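Local coordinates for protein latent form of PPO4 Tyrosinase (Agaricus bisporus var. bisporus H97, PDB 4OUA) that oxidises monophenols and o-diphenols to o-quinones at a pair of copper ions, the first step of melanin synthesis, at residues S82-P87 with F232-E237. Sequence-based numbering, arbitrary orientation.
Sequences SQVLFP and FSNHGE. With NA (sodium ion), chain K.
Ser82 and Phe86, in the loop and turn 82-86 that leads into helix 86-109 within the di-copper central domain of this tyrosinase, pack against Ser233, Asn234 and His235, where the chain leaves helix 229-233. Residues Gln83 to Phe86 form a type I beta turn, with Ser82 just before it. At one end of the contact Ser82 OG and His235 ND1 share a hydrogen bond of 2.9 Å. The hydroxyl reaches the imidazole at its edge, near the ring plane. Ser82 OG is also hydrogen-bonded to Lys420 NZ. In the middle, Asn234 is laid against the backbone of Gln83, and Asn234 CB lies 3.1 Å from Gln83 O. Its CG sits between the backbone N and the carbonyl carbon (chi1 55°), which brings ND2 alongside the turn, 4.0 Å from Val84 CG1. The amide oxygen OD1 accepts a weak hydrogen bond from Gly236 N. Replacing Asn234 by alanine is likely to leave Gly236 N without its weak acceptor and to open a gap where the amide lay beside Val84 CG1 and Gln83 O. At the other end, Pro87 CG rests on Ser233 CB at 3.7 Å. Phe86 CG lies anti to its own backbone N (chi1 171°), and ring atom CD2 comes 3.4 Å from Ser233 O, which meets the ring obliquely. The same ring touches His90 and meets His250 edge-to-face. These are copper ligands, and Phe86 is therefore in the second shell of the copper site. Gly236 O binds a sodium ion at 2.6 Å, and Glu230 O binds the same ion. The contact is buried. Trp229 NE1, on helix 229-233, is hydrogen-bonded to Val84 O, and Glu247 OE2 of helix 246-258 to Ser82 N. His235 also touches Gln472 of strand 471-477, in the C-terminal part of the chain.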
# COMPACT_ATOMS: atom_id res chain seq x y z
N SER B 82 1.55 11.95 -1.14
CA SER B 82 2.28 12.62 -2.21
C SER B 82 3.43 13.47 -1.68
O SER B 82 3.74 14.52 -2.24
CB SER B 82 1.33 13.49 -3.04
OG SER B 82 0.24 12.72 -3.55
N GLN B 83 4.06 13.02 -0.60
CA GLN B 83 5.17 13.75 -0.01
C GLN B 83 6.13 12.81 0.72
O GLN B 83 5.92 11.60 0.77
CB GLN B 83 4.65 14.82 0.94
CG GLN B 83 3.87 14.28 2.12
CD GLN B 83 3.00 15.34 2.76
OE1 GLN B 83 2.17 15.96 2.10
NE2 GLN B 83 3.19 15.56 4.06
N VAL B 84 7.19 13.38 1.29
CA VAL B 84 8.26 12.59 1.90
C VAL B 84 7.88 11.98 3.25
O VAL B 84 8.50 11.02 3.70
CB VAL B 84 9.54 13.43 2.08
CG1 VAL B 84 10.16 13.75 0.74
CG2 VAL B 84 9.24 14.70 2.86
N LEU B 85 6.87 12.55 3.90
CA LEU B 85 6.47 12.08 5.23
C LEU B 85 5.48 10.92 5.16
O LEU B 85 5.03 10.43 6.20
CB LEU B 85 5.85 13.22 6.04
CG LEU B 85 6.76 14.39 6.40
CD1 LEU B 85 6.02 15.37 7.30
CD2 LEU B 85 8.04 13.91 7.07
N PHE B 86 5.14 10.49 3.95
CA PHE B 86 4.15 9.43 3.75
C PHE B 86 4.49 8.15 4.52
O PHE B 86 3.66 7.66 5.29
CB PHE B 86 4.00 9.10 2.26
CG PHE B 86 3.16 7.89 1.99
CD1 PHE B 86 1.78 7.97 1.99
CD2 PHE B 86 3.75 6.66 1.74
CE1 PHE B 86 1.00 6.85 1.74
CE2 PHE B 86 2.98 5.54 1.49
CZ PHE B 86 1.60 5.64 1.49
N PRO B 87 5.69 7.60 4.30
CA PRO B 87 6.06 6.33 4.94
C PRO B 87 6.08 6.40 6.46
O PRO B 87 5.57 5.50 7.12
CB PRO B 87 7.47 6.06 4.40
CG PRO B 87 7.57 6.87 3.15
CD PRO B 87 6.76 8.09 3.42
N PHE B 232 11.17 6.52 -3.53
CA PHE B 232 10.57 5.44 -2.77
C PHE B 232 9.38 5.88 -1.92
O PHE B 232 8.46 5.10 -1.67
CB PHE B 232 11.63 4.79 -1.86
CG PHE B 232 11.06 3.85 -0.84
CD1 PHE B 232 10.82 2.52 -1.17
CD2 PHE B 232 10.77 4.28 0.44
CE1 PHE B 232 10.29 1.65 -0.23
CE2 PHE B 232 10.25 3.41 1.38
CZ PHE B 232 10.01 2.09 1.05
N SER B 233 9.39 7.14 -1.49
CA SER B 233 8.43 7.61 -0.50
C SER B 233 7.07 8.02 -1.07
O SER B 233 6.04 7.69 -0.49
CB SER B 233 9.02 8.78 0.29
OG SER B 233 9.06 9.96 -0.50
N ASN B 234 7.06 8.74 -2.19
CA ASN B 234 5.81 9.36 -2.65
C ASN B 234 5.50 9.28 -4.15
O ASN B 234 6.22 8.66 -4.92
CB ASN B 234 5.79 10.82 -2.21
CG ASN B 234 7.01 11.59 -2.70
OD1 ASN B 234 6.99 12.19 -3.78
ND2 ASN B 234 8.07 11.59 -1.90
N HIS B 235 4.40 9.94 -4.53
CA HIS B 235 3.89 9.93 -5.90
C HIS B 235 4.78 10.69 -6.89
O HIS B 235 4.86 10.32 -8.06
CB HIS B 235 2.49 10.54 -5.95
CG HIS B 235 1.41 9.65 -5.42
ND1 HIS B 235 0.24 10.13 -4.89
CD2 HIS B 235 1.33 8.30 -5.35
CE1 HIS B 235 -0.52 9.12 -4.51
NE2 HIS B 235 0.11 8.00 -4.78
N GLY B 236 5.41 11.76 -6.41
CA GLY B 236 6.16 12.69 -7.23
C GLY B 236 6.86 12.13 -8.46
O GLY B 236 7.54 11.11 -8.38
N GLU B 237 6.68 12.81 -9.59
CA GLU B 237 7.32 12.39 -10.84
C GLU B 237 8.82 12.66 -10.81
O GLU B 237 9.37 13.25 -11.73
CB GLU B 237 6.68 13.10 -12.04
NA NA K . 8.54 10.38 -6.11